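MdcA (Pseudomonas aeruginosa, PDB 5VIT) is the alpha subunit of malonate decarboxylase and probably acts as the transferase that places malonate on the enzyme's acyl carrier subunit in exchange for an acetyl group. Local coordinates at residues V54-N59 / L151-V156; N58-A63 / S168-P173; Q62-S67 / V88-H93. All coordinates share one frame; numbering follows the deposited sequence.

How the contacts relate
All three contacts gather around the C-terminal end of strand 52-55, in the eight-stranded parallel sheet of an alpha/beta domain. Contact 1 pairs this strand with its neighbour 149-154. Contact 2, about 5 Å away centre to centre, joins the loop that follows to the turn before helix 172-180. Contact 3, its centre about 9 Å from that of contact 1 and 12 Å from that of contact 2, sets the start of helix 64-70 against that of helix 91-98, nested within the loop closed by contact 1. One strand-loop-helix passage thus serves all three, and in contacts 1 and 2 meets partners about 90 to 105 residues away. Its N59 touches a malonate ion, probably from the crystallisation liquor.

Contact 1 (V54-N59 / L151-V156); sequences VLEGNN and LVAGFV
E56 runs extended beyond CG (chi2 -174°), which carries its carboxylate across to V152 and A153, while L55, with CG opposite its backbone N (chi1 170°), leans its CD1 toward L151. The frame is a pair of adjacent parallel strands, 52-55 and 149-154, in the eight-stranded sheet of an alpha/beta domain. L151 N gives its hydrogen to V54 O at 2.7 Å, and L151 O receives E56 N at 3.0 Å, so both polar groups of L151 are used on this side of its strand. L55 and L151 share one face, where CD1 of L55 meets CB of L151 at 3.8 Å; branched apolar residues suit it because helix 64-70 packs there through L66 and L70. V54 and V152 serve the other face, under helix 172-180. Beyond the last pair the strands part, and E56 replaces the missing backbone acceptor: its OE1 takes A153 N at 2.9 Å, and its CD lies 3.3 Å from V152 CB. Being buried, the carboxylate needs several donors. OE2 is hydrogen-bonded to T172 OG1, and it also receives N58 ND2 at 3.2 Å from almost straight above the carboxylate plane.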
ATOM      1  N   VAL A  54      13.245 -37.798 -26.240  1.00 29.99           N
ATOM      2  CA  VAL A  54      13.656 -36.763 -25.320  1.00 30.26           C
ATOM      3  C   VAL A  54      14.950 -36.156 -25.857  1.00 31.75           C
ATOM      4  O   VAL A  54      15.884 -36.879 -26.178  1.00 31.72           O
ATOM      5  CB  VAL A  54      13.843 -37.328 -23.911  1.00 29.07           C
ATOM      6  CG1 VAL A  54      14.597 -36.354 -23.049  1.00 37.35           C
ATOM      7  CG2 VAL A  54      12.488 -37.643 -23.298  1.00 29.70           C
ATOM      8  N   LEU A  55      14.982 -34.830 -25.978  1.00 35.27           N
ATOM      9  CA  LEU A  55      16.110 -34.114 -26.590  1.00 34.18           C
ATOM     10  C   LEU A  55      16.478 -32.900 -25.753  1.00 32.15           C
ATOM     11  O   LEU A  55      15.657 -31.996 -25.558  1.00 30.95           O
ATOM     12  CB  LEU A  55      15.770 -33.666 -28.018  1.00 28.05           C
ATOM     13  CG  LEU A  55      16.765 -32.697 -28.674  1.00 35.96           C
ATOM     14  CD1 LEU A  55      18.225 -33.245 -28.617  1.00 27.96           C
ATOM     15  CD2 LEU A  55      16.338 -32.368 -30.107  1.00 30.61           C
ATOM     16  N   GLU A  56      17.715 -32.865 -25.279  1.00 28.99           N
ATOM     17  CA  GLU A  56      18.072 -31.847 -24.317  1.00 31.04           C
ATOM     18  C   GLU A  56      18.195 -30.507 -24.979  1.00 40.78           C
ATOM     19  O   GLU A  56      19.185 -30.164 -25.654  1.00 36.82           O
ATOM     20  CB  GLU A  56      19.335 -32.204 -23.556  1.00 31.92           C
ATOM     21  CG  GLU A  56      18.974 -33.017 -22.331  1.00 31.80           C
ATOM     22  CD  GLU A  56      20.140 -33.296 -21.427  1.00 31.47           C
ATOM     23  OE1 GLU A  56      21.297 -33.041 -21.830  1.00 32.88           O
ATOM     24  OE2 GLU A  56      19.889 -33.789 -20.317  1.00 33.17           O
ATOM     25  N   GLY A  57      17.050 -29.848 -24.885  1.00 41.46           N
ATOM     26  CA  GLY A  57      16.933 -28.446 -24.653  1.00 37.20           C
ATOM     27  C   GLY A  57      16.552 -28.458 -23.180  1.00 35.13           C
ATOM     28  O   GLY A  57      15.378 -28.635 -22.799  1.00 33.07           O
ATOM     29  N   ASN A  58      17.575 -28.349 -22.347  1.00 29.63           N
ATOM     30  CA  ASN A  58      17.387 -27.963 -20.965  1.00 32.20           C
ATOM     31  C   ASN A  58      17.377 -26.435 -20.965  1.00 28.45           C
ATOM     32  O   ASN A  58      17.538 -25.832 -22.018  1.00 29.50           O
ATOM     33  CB  ASN A  58      18.480 -28.570 -20.083  1.00 27.15           C
ATOM     34  CG  ASN A  58      18.417 -30.090 -20.080  1.00 31.51           C
ATOM     35  OD1 ASN A  58      17.450 -30.661 -20.582  1.00 35.57           O
ATOM     36  ND2 ASN A  58      19.426 -30.750 -19.521  1.00 29.99           N
ATOM     37  N   ASN A  59      17.135 -25.810 -19.823  1.00 27.04           N
ATOM     38  CA  ASN A  59      17.172 -24.359 -19.770  1.00 31.71           C
ATOM     39  C   ASN A  59      18.524 -23.807 -20.216  1.00 29.59           C
ATOM     40  O   ASN A  59      18.588 -22.792 -20.912  1.00 28.71           O
ATOM     41  CB  ASN A  59      16.856 -23.850 -18.365  1.00 25.91           C
ATOM     42  CG  ASN A  59      15.377 -23.792 -18.084  1.00 28.73           C
ATOM     43  OD1 ASN A  59      14.541 -23.906 -18.991  1.00 26.22           O
ATOM     44  ND2 ASN A  59      15.040 -23.588 -16.816  1.00 27.23           N
ATOM     45  N   LEU A 151      18.279 -38.142 -25.999  1.00 30.31           N
ATOM     46  CA  LEU A 151      19.449 -37.498 -26.583  1.00 32.98           C
ATOM     47  C   LEU A 151      19.952 -36.417 -25.631  1.00 31.26           C
ATOM     48  O   LEU A 151      19.368 -35.329 -25.552  1.00 31.00           O
ATOM     49  CB  LEU A 151      19.099 -36.900 -27.949  1.00 30.39           C
ATOM     50  CG  LEU A 151      18.428 -37.897 -28.884  1.00 27.78           C
ATOM     51  CD1 LEU A 151      17.992 -37.234 -30.185  1.00 25.39           C
ATOM     52  CD2 LEU A 151      19.361 -39.072 -29.131  1.00 29.38           C
ATOM     53  N   VAL A 152      21.008 -36.714 -24.878  1.00 29.10           N
ATOM     54  CA  VAL A 152      21.415 -35.808 -23.806  1.00 31.20           C
ATOM     55  C   VAL A 152      22.911 -35.533 -23.874  1.00 32.24           C
ATOM     56  O   VAL A 152      23.617 -36.107 -24.702  1.00 31.29           O
ATOM     57  CB  VAL A 152      21.025 -36.367 -22.401  1.00 26.73           C
ATOM     58  CG1 VAL A 152      19.529 -36.656 -22.323  1.00 24.40           C
ATOM     59  CG2 VAL A 152      21.829 -37.602 -22.038  1.00 25.58           C
ATOM     60  N   ALA A 153      23.394 -34.658 -22.997  1.00 31.28           N
ATOM     61  CA  ALA A 153      24.757 -34.161 -23.108  1.00 30.10           C
ATOM     62  C   ALA A 153      25.504 -34.205 -21.782  1.00 30.68           C
ATOM     63  O   ALA A 153      24.908 -34.043 -20.718  1.00 31.16           O
ATOM     64  CB  ALA A 153      24.743 -32.736 -23.659  1.00 29.70           C
ATOM     65  N   GLY A 154      26.814 -34.419 -21.857  1.00 31.96           N
ATOM     66  CA  GLY A 154      27.678 -34.388 -20.686  1.00 31.19           C
ATOM     67  C   GLY A 154      29.014 -33.738 -21.011  1.00 35.53           C
ATOM     68  O   GLY A 154      29.320 -33.493 -22.183  1.00 35.12           O
ATOM     69  N   PHE A 155      29.811 -33.443 -19.985  1.00 34.97           N
ATOM     70  CA  PHE A 155      31.173 -32.961 -20.210  1.00 36.69           C
ATOM     71  C   PHE A 155      32.140 -34.101 -20.581  1.00 38.95           C
ATOM     72  O   PHE A 155      32.847 -34.024 -21.582  1.00 38.16           O
ATOM     73  CB  PHE A 155      31.699 -32.228 -18.980  1.00 34.71           C
ATOM     74  CG  PHE A 155      31.232 -30.806 -18.873  1.00 38.71           C
ATOM     75  CD1 PHE A 155      30.286 -30.440 -17.916  1.00 36.35           C
ATOM     76  CD2 PHE A 155      31.750 -29.824 -19.715  1.00 36.21           C
ATOM     77  CE1 PHE A 155      29.850 -29.120 -17.797  1.00 30.64           C
ATOM     78  CE2 PHE A 155      31.319 -28.498 -19.607  1.00 34.81           C
ATOM     79  CZ  PHE A 155      30.365 -28.154 -18.641  1.00 38.31           C
ATOM     80  N   VAL A 156      32.164 -35.160 -19.775  1.00 35.88           N
ATOM     81  CA  VAL A 156      33.147 -36.222 -19.939  1.00 33.85           C
ATOM     82  C   VAL A 156      32.515 -37.603 -19.818  1.00 35.17           C
ATOM     83  O   VAL A 156      31.681 -37.826 -18.942  1.00 37.17           O
ATOM     84  CB  VAL A 156      34.281 -36.113 -18.883  1.00 35.03           C
ATOM     85  CG1 VAL A 156      35.388 -37.120 -19.169  1.00 35.59           C
ATOM     86  CG2 VAL A 156      34.857 -34.697 -18.832  1.00 32.58           C
TER

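Contact 2 (N58-A63 / S168-P173); sequences NNQKQA and STEDTP
This is a buried, polar loop-to-turn contact at the C-terminal end of the parallel sheet, between the loop after strand 52-55 and the type II' beta turn T169-T172 that leads into helix 172-180. E170 is the first corner residue of the turn, and its extended side chain reaches back to the loop. Its OE1 receives two neighbouring backbone N-H groups on the syn side, K61 N at 2.9 Å and Q60 N at 3.2 Å, a grip that suits a long acidic side chain. The Q60 amide stands steeply to this carboxylate, 77° between planes; R341 holds Q60 OE1 by a hydrogen bond and also forms a salt bridge with D171 OD1, so one arginine links both segments.

K61 runs the other way. Its CG lies anti to the backbone N (chi1 -159°), and the chain then curls so that NZ reaches S168 O at 2.7 Å and T172 OG1 at 2.9 Å. A153 O, on strand 149-154, is a third acceptor for this buried ammonium, and lysine supplies the three hydrogens such a site calls for.

N58 and D171 meet flat: amide and carboxylate planes are 8° apart and stacked, with N58 CG 3.0 Å from D171 OD1. N59, whose ND2 binds a malonate ion probably taken from the crystallisation liquor, contributes its backbone: a water accepts from N59 N at 2.9 Å and donates to D171 OD2 at 2.7 Å.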
ATOM      1  N   ASN A  58      17.575 -28.349 -22.347  1.00 29.63           N
ATOM      2  CA  ASN A  58      17.387 -27.963 -20.965  1.00 32.20           C
ATOM      3  C   ASN A  58      17.377 -26.435 -20.965  1.00 28.45           C
ATOM      4  O   ASN A  58      17.538 -25.832 -22.018  1.00 29.50           O
ATOM      5  CB  ASN A  58      18.480 -28.570 -20.083  1.00 27.15           C
ATOM      6  CG  ASN A  58      18.417 -30.090 -20.080  1.00 31.51           C
ATOM      7  OD1 ASN A  58      17.450 -30.661 -20.582  1.00 35.57           O
ATOM      8  ND2 ASN A  58      19.426 -30.750 -19.521  1.00 29.99           N
ATOM      9  N   ASN A  59      17.135 -25.810 -19.823  1.00 27.04           N
ATOM     10  CA  ASN A  59      17.172 -24.359 -19.770  1.00 31.71           C
ATOM     11  C   ASN A  59      18.524 -23.807 -20.216  1.00 29.59           C
ATOM     12  O   ASN A  59      18.588 -22.792 -20.912  1.00 28.71           O
ATOM     13  CB  ASN A  59      16.856 -23.850 -18.365  1.00 25.91           C
ATOM     14  CG  ASN A  59      15.377 -23.792 -18.084  1.00 28.73           C
ATOM     15  OD1 ASN A  59      14.541 -23.906 -18.991  1.00 26.22           O
ATOM     16  ND2 ASN A  59      15.040 -23.588 -16.816  1.00 27.23           N
ATOM     17  N   GLN A  60      19.601 -24.483 -19.831  1.00 28.01           N
ATOM     18  CA  GLN A  60      20.937 -23.987 -20.135  1.00 28.46           C
ATOM     19  C   GLN A  60      21.711 -24.949 -21.047  1.00 33.79           C
ATOM     20  O   GLN A  60      22.079 -24.597 -22.170  1.00 35.37           O
ATOM     21  CB  GLN A  60      21.681 -23.721 -18.824  1.00 27.48           C
ATOM     22  CG  GLN A  60      21.003 -22.639 -17.965  1.00 24.93           C
ATOM     23  CD  GLN A  60      20.553 -23.112 -16.561  1.00 31.00           C
ATOM     24  OE1 GLN A  60      20.324 -24.306 -16.317  1.00 26.10           O
ATOM     25  NE2 GLN A  60      20.422 -22.154 -15.636  1.00 27.60           N
ATOM     26  N   LYS A  61      21.928 -26.168 -20.569  1.00 31.42           N
ATOM     27  CA  LYS A  61      22.606 -27.213 -21.329  1.00 29.66           C
ATOM     28  C   LYS A  61      21.860 -27.606 -22.624  1.00 32.87           C
ATOM     29  O   LYS A  61      20.681 -27.967 -22.582  1.00 33.58           O
ATOM     30  CB  LYS A  61      22.776 -28.444 -20.428  1.00 26.94           C
ATOM     31  CG  LYS A  61      23.859 -29.414 -20.855  1.00 31.85           C
ATOM     32  CD  LYS A  61      23.363 -30.843 -20.979  1.00 39.29           C
ATOM     33  CE  LYS A  61      22.815 -31.406 -19.670  1.00 32.25           C
ATOM     34  NZ  LYS A  61      23.789 -32.209 -18.918  1.00 28.22           N
ATOM     35  N   GLN A  62      22.536 -27.542 -23.772  1.00 29.55           N
ATOM     36  CA  GLN A  62      21.958 -28.049 -25.024  1.00 29.69           C
ATOM     37  C   GLN A  62      22.800 -29.207 -25.557  1.00 34.88           C
ATOM     38  O   GLN A  62      24.031 -29.093 -25.647  1.00 34.93           O
ATOM     39  CB  GLN A  62      21.865 -26.957 -26.104  1.00 33.65           C
ATOM     40  CG  GLN A  62      21.290 -25.635 -25.639  1.00 33.82           C
ATOM     41  CD  GLN A  62      19.867 -25.767 -25.135  1.00 34.99           C
ATOM     42  OE1 GLN A  62      19.006 -26.340 -25.812  1.00 32.59           O
ATOM     43  NE2 GLN A  62      19.614 -25.247 -23.931  1.00 29.24           N
ATOM     44  N   ALA A  63      22.150 -30.316 -25.909  1.00 32.73           N
ATOM     45  CA  ALA A  63      22.819 -31.376 -26.668  1.00 34.39           C
ATOM     46  C   ALA A  63      22.789 -31.016 -28.158  1.00 37.26           C
ATOM     47  O   ALA A  63      22.138 -31.690 -28.965  1.00 33.00           O
ATOM     48  CB  ALA A  63      22.153 -32.727 -26.427  1.00 29.87           C
ATOM     49  N   SER A 168      26.378 -28.643 -15.015  1.00 29.07           N
ATOM     50  CA  SER A 168      25.314 -28.672 -16.005  1.00 28.69           C
ATOM     51  C   SER A 168      24.497 -29.965 -15.940  1.00 28.27           C
ATOM     52  O   SER A 168      23.886 -30.346 -16.931  1.00 24.58           O
ATOM     53  CB  SER A 168      25.885 -28.501 -17.416  1.00 26.79           C
ATOM     54  OG  SER A 168      26.672 -27.325 -17.512  1.00 29.94           O
ATOM     55  N   THR A 169      24.499 -30.638 -14.789  1.00 27.25           N
ATOM     56  CA  THR A 169      23.673 -31.845 -14.600  1.00 27.00           C
ATOM     57  C   THR A 169      22.206 -31.600 -14.986  1.00 30.40           C
ATOM     58  O   THR A 169      21.622 -32.350 -15.781  1.00 26.80           O
ATOM     59  CB  THR A 169      23.733 -32.331 -13.143  1.00 30.74           C
ATOM     60  OG1 THR A 169      25.070 -32.749 -12.827  1.00 28.20           O
ATOM     61  CG2 THR A 169      22.771 -33.476 -12.925  1.00 28.38           C
ATOM     62  N   GLU A 170      21.622 -30.544 -14.419  1.00 28.37           N
ATOM     63  CA  GLU A 170      20.312 -30.049 -14.837  1.00 28.86           C
ATOM     64  C   GLU A 170      19.223 -31.139 -14.939  1.00 28.83           C
ATOM     65  O   GLU A 170      18.922 -31.803 -13.947  1.00 24.71           O
ATOM     66  CB  GLU A 170      20.465 -29.286 -16.166  1.00 28.56           C
ATOM     67  CG  GLU A 170      21.243 -27.974 -15.958  1.00 27.37           C
ATOM     68  CD  GLU A 170      21.551 -27.189 -17.230  1.00 27.75           C
ATOM     69  OE1 GLU A 170      20.646 -26.982 -18.067  1.00 28.64           O
ATOM     70  OE2 GLU A 170      22.719 -26.752 -17.380  1.00 28.70           O
ATOM     71  N   ASP A 171      18.643 -31.317 -16.126  1.00 25.58           N
ATOM     72  CA  ASP A 171      17.501 -32.213 -16.269  1.00 26.98           C
ATOM     73  C   ASP A 171      17.900 -33.660 -16.518  1.00 28.94           C
ATOM     74  O   ASP A 171      17.053 -34.566 -16.444  1.00 28.32           O
ATOM     75  CB  ASP A 171      16.552 -31.810 -17.417  1.00 25.95           C
ATOM     76  CG  ASP A 171      16.435 -30.300 -17.634  1.00 27.78           C
ATOM     77  OD1 ASP A 171      17.345 -29.512 -17.294  1.00 31.15           O
ATOM     78  OD2 ASP A 171      15.317 -29.886 -18.027  1.00 31.55           O
ATOM     79  N   THR A 172      19.172 -33.866 -16.834  1.00 26.16           N
ATOM     80  CA  THR A 172      19.649 -35.131 -17.390  1.00 30.15           C
ATOM     81  C   THR A 172      19.248 -36.384 -16.577  1.00 29.15           C
ATOM     82  O   THR A 172      18.676 -37.311 -17.156  1.00 27.90           O
ATOM     83  CB  THR A 172      21.191 -35.100 -17.571  1.00 31.32           C
ATOM     84  OG1 THR A 172      21.548 -33.959 -18.360  1.00 31.79           O
ATOM     85  CG2 THR A 172      21.673 -36.358 -18.262  1.00 31.12           C
ATOM     86  N   PRO A 173      19.503 -36.402 -15.250  1.00 27.23           N
ATOM     87  CA  PRO A 173      19.118 -37.638 -14.543  1.00 30.37           C
ATOM     88  C   PRO A 173      17.602 -37.890 -14.567  1.00 29.07           C
ATOM     89  O   PRO A 173      17.154 -39.040 -14.611  1.00 29.71           O
ATOM     90  CB  PRO A 173      19.632 -37.422 -13.111  1.00 26.28           C
ATOM     91  CG  PRO A 173      19.997 -35.995 -13.005  1.00 31.05           C
ATOM     92  CD  PRO A 173      20.078 -35.380 -14.351  1.00 25.36           C
TER
HETATM   93  O   HOH W   1      15.128 -27.207 -18.276  1.00 26.43           O

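Contact 3 (Q62-S67 / V88-H93); sequences QADFLS and VGRPEH
The imidazole of H93 meets Q62 and S67 at its rim, with Q62 OE1 3.5 Å from CE1 and S67 OG 3.1 Å from CD2, both near the ring plane. One face of the ring carries R90 CB, 3.3 Å above the plane and shifted toward the rim. Backbone atoms of V88 and G89 also line the edge, as does a water that donates to Q62 OE1 (2.7 Å) and accepts from G89 N. The guanidinium of R90 approaches D64 obliquely, NH2 coming within 3.3 Å of D64 CB. Their salt bridge is long and rests on charge alone, no N-H pointing at D64 OD2. That oxygen, less surely placed, also pairs with R68, while OD1 accepts from Y221 N.

These groups join the starts of helices 64-70 and 91-98 and the residues leading into them. S67, with OG opposite its backbone N (chi1 179°), projects toward helix 91-98 and donates to E92 OE1 at 2.7 Å; a small hydroxyl suits such close helices. R90 NE bonds weakly to this oxygen and forms a salt bridge with E92 OE2, each at 3.4 Å. Lying between the carboxylates of D64 and E92, R90 would probably ease their mutual repulsion, while S67 supplies the directional bond.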
ATOM      1  N   GLN A  62      22.536 -27.542 -23.772  1.00 29.55           N
ATOM      2  CA  GLN A  62      21.958 -28.049 -25.024  1.00 29.69           C
ATOM      3  C   GLN A  62      22.800 -29.207 -25.557  1.00 34.88           C
ATOM      4  O   GLN A  62      24.031 -29.093 -25.647  1.00 34.93           O
ATOM      5  CB  GLN A  62      21.865 -26.957 -26.104  1.00 33.65           C
ATOM      6  CG  GLN A  62      21.290 -25.635 -25.639  1.00 33.82           C
ATOM      7  CD  GLN A  62      19.867 -25.767 -25.135  1.00 34.99           C
ATOM      8  OE1 GLN A  62      19.006 -26.340 -25.812  1.00 32.59           O
ATOM      9  NE2 GLN A  62      19.614 -25.247 -23.931  1.00 29.24           N
ATOM     10  N   ALA A  63      22.150 -30.316 -25.909  1.00 32.73           N
ATOM     11  CA  ALA A  63      22.819 -31.376 -26.668  1.00 34.39           C
ATOM     12  C   ALA A  63      22.789 -31.016 -28.158  1.00 37.26           C
ATOM     13  O   ALA A  63      22.138 -31.690 -28.965  1.00 33.00           O
ATOM     14  CB  ALA A  63      22.153 -32.727 -26.427  1.00 29.87           C
ATOM     15  N   ASP A  64      23.494 -29.944 -28.514  1.00 35.72           N
ATOM     16  CA  ASP A  64      23.315 -29.317 -29.821  1.00 41.56           C
ATOM     17  C   ASP A  64      24.002 -30.092 -30.961  1.00 35.99           C
ATOM     18  O   ASP A  64      23.607 -29.972 -32.122  1.00 32.21           O
ATOM     19  CB  ASP A  64      23.801 -27.863 -29.776  1.00 38.52           C
ATOM     20  CG  ASP A  64      25.285 -27.751 -29.502  1.00 37.77           C
ATOM     21  OD1 ASP A  64      25.731 -28.155 -28.401  1.00 34.88           O
ATOM     22  OD2 ASP A  64      26.003 -27.242 -30.389  1.00 38.30           O
ATOM     23  N   PHE A  65      25.000 -30.907 -30.633  1.00 33.84           N
ATOM     24  CA  PHE A  65      25.565 -31.786 -31.645  1.00 38.81           C
ATOM     25  C   PHE A  65      24.512 -32.822 -32.052  1.00 39.91           C
ATOM     26  O   PHE A  65      24.226 -32.996 -33.237  1.00 37.77           O
ATOM     27  CB  PHE A  65      26.841 -32.464 -31.146  1.00 38.39           C
ATOM     28  CG  PHE A  65      27.445 -33.419 -32.141  1.00 42.74           C
ATOM     29  CD1 PHE A  65      27.504 -33.089 -33.489  1.00 43.33           C
ATOM     30  CD2 PHE A  65      27.963 -34.640 -31.731  1.00 41.58           C
ATOM     31  CE1 PHE A  65      28.059 -33.966 -34.411  1.00 48.26           C
ATOM     32  CE2 PHE A  65      28.526 -35.517 -32.641  1.00 45.60           C
ATOM     33  CZ  PHE A  65      28.571 -35.181 -33.986  1.00 46.86           C
ATOM     34  N   LEU A  66      23.925 -33.489 -31.057  1.00 38.79           N
ATOM     35  CA  LEU A  66      22.828 -34.427 -31.288  1.00 35.61           C
ATOM     36  C   LEU A  66      21.654 -33.739 -31.972  1.00 37.82           C
ATOM     37  O   LEU A  66      21.014 -34.294 -32.869  1.00 38.30           O
ATOM     38  CB  LEU A  66      22.370 -35.048 -29.965  1.00 30.59           C
ATOM     39  CG  LEU A  66      23.420 -35.894 -29.250  1.00 34.88           C
ATOM     40  CD1 LEU A  66      22.807 -36.599 -28.043  1.00 30.93           C
ATOM     41  CD2 LEU A  66      24.039 -36.899 -30.218  1.00 29.67           C
ATOM     42  N   SER A  67      21.373 -32.523 -31.532  1.00 32.85           N
ATOM     43  CA  SER A  67      20.288 -31.738 -32.090  1.00 37.17           C
ATOM     44  C   SER A  67      20.522 -31.391 -33.574  1.00 38.25           C
ATOM     45  O   SER A  67      19.618 -31.523 -34.405  1.00 34.88           O
ATOM     46  CB  SER A  67      20.109 -30.462 -31.265  1.00 33.03           C
ATOM     47  OG  SER A  67      19.077 -29.678 -31.802  1.00 45.44           O
ATOM     48  N   VAL A  88      12.585 -25.495 -25.612  1.00 34.87           N
ATOM     49  CA  VAL A  88      12.661 -25.558 -27.074  1.00 37.77           C
ATOM     50  C   VAL A  88      13.203 -24.247 -27.612  1.00 43.27           C
ATOM     51  O   VAL A  88      12.450 -23.448 -28.167  1.00 51.34           O
ATOM     52  CB  VAL A  88      11.278 -25.823 -27.723  1.00 38.84           C
ATOM     53  CG1 VAL A  88      11.424 -26.082 -29.215  1.00 42.15           C
ATOM     54  CG2 VAL A  88      10.606 -26.998 -27.079  1.00 35.45           C
ATOM     55  N   GLY A  89      14.504 -24.021 -27.443  1.00 43.16           N
ATOM     56  CA  GLY A  89      15.096 -22.728 -27.756  1.00 50.85           C
ATOM     57  C   GLY A  89      15.910 -22.609 -29.032  1.00 52.36           C
ATOM     58  O   GLY A  89      16.002 -21.528 -29.611  1.00 57.58           O
ATOM     59  N   ARG A  90      16.490 -23.717 -29.478  1.00 49.71           N
ATOM     60  CA  ARG A  90      17.428 -23.704 -30.600  1.00 49.38           C
ATOM     61  C   ARG A  90      16.749 -23.893 -31.966  1.00 50.44           C
ATOM     62  O   ARG A  90      15.772 -24.633 -32.081  1.00 45.23           O
ATOM     63  CB  ARG A  90      18.487 -24.786 -30.375  1.00 42.54           C
ATOM     64  CG  ARG A  90      19.204 -24.642 -29.036  1.00 46.69           C
ATOM     65  CD  ARG A  90      20.581 -24.050 -29.233  1.00 51.44           C
ATOM     66  NE  ARG A  90      21.337 -24.842 -30.203  1.00 52.44           N
ATOM     67  CZ  ARG A  90      22.509 -24.472 -30.711  1.00 55.19           C
ATOM     68  NH1 ARG A  90      23.050 -23.312 -30.340  1.00 55.97           N
ATOM     69  NH2 ARG A  90      23.131 -25.247 -31.599  1.00 53.91           N
ATOM     70  N   PRO A  91      17.262 -23.210 -33.009  1.00 55.61           N
ATOM     71  CA  PRO A  91      16.697 -23.296 -34.369  1.00 50.56           C
ATOM     72  C   PRO A  91      16.511 -24.723 -34.917  1.00 46.01           C
ATOM     73  O   PRO A  91      15.479 -24.978 -35.556  1.00 46.16           O
ATOM     74  CB  PRO A  91      17.712 -22.510 -35.225  1.00 50.41           C
ATOM     75  CG  PRO A  91      18.877 -22.167 -34.297  1.00 49.93           C
ATOM     76  CD  PRO A  91      18.307 -22.175 -32.915  1.00 48.91           C
ATOM     77  N   GLU A  92      17.459 -25.628 -34.666  1.00 44.33           N
ATOM     78  CA  GLU A  92      17.346 -27.012 -35.146  1.00 46.40           C
ATOM     79  C   GLU A  92      16.167 -27.749 -34.518  1.00 47.71           C
ATOM     80  O   GLU A  92      15.682 -28.749 -35.069  1.00 46.85           O
ATOM     81  CB  GLU A  92      18.607 -27.832 -34.854  1.00 43.17           C
ATOM     82  CG  GLU A  92      19.865 -27.050 -34.694  1.00 49.82           C
ATOM     83  CD  GLU A  92      20.009 -26.503 -33.306  1.00 46.40           C
ATOM     84  OE1 GLU A  92      20.294 -27.285 -32.368  1.00 40.38           O
ATOM     85  OE2 GLU A  92      19.830 -25.282 -33.166  1.00 52.07           O
ATOM     86  N   HIS A  93      15.750 -27.291 -33.342  1.00 42.38           N
ATOM     87  CA  HIS A  93      14.661 -27.918 -32.619  1.00 39.33           C
ATOM     88  C   HIS A  93      13.384 -27.827 -33.445  1.00 45.09           C
ATOM     89  O   HIS A  93      12.690 -28.827 -33.662  1.00 46.07           O
ATOM     90  CB  HIS A  93      14.480 -27.258 -31.251  1.00 40.56           C
ATOM     91  CG  HIS A  93      15.643 -27.456 -30.322  1.00 36.26           C
ATOM     92  ND1 HIS A  93      15.828 -26.698 -29.188  1.00 32.33           N
ATOM     93  CD2 HIS A  93      16.671 -28.341 -30.358  1.00 37.40           C
ATOM     94  CE1 HIS A  93      16.917 -27.108 -28.558  1.00 34.48           C
ATOM     95  NE2 HIS A  93      17.450 -28.096 -29.249  1.00 34.64           N
TER
HETATM   96  O   HOH W   2      16.757 -24.921 -25.616  1.00 37.44           O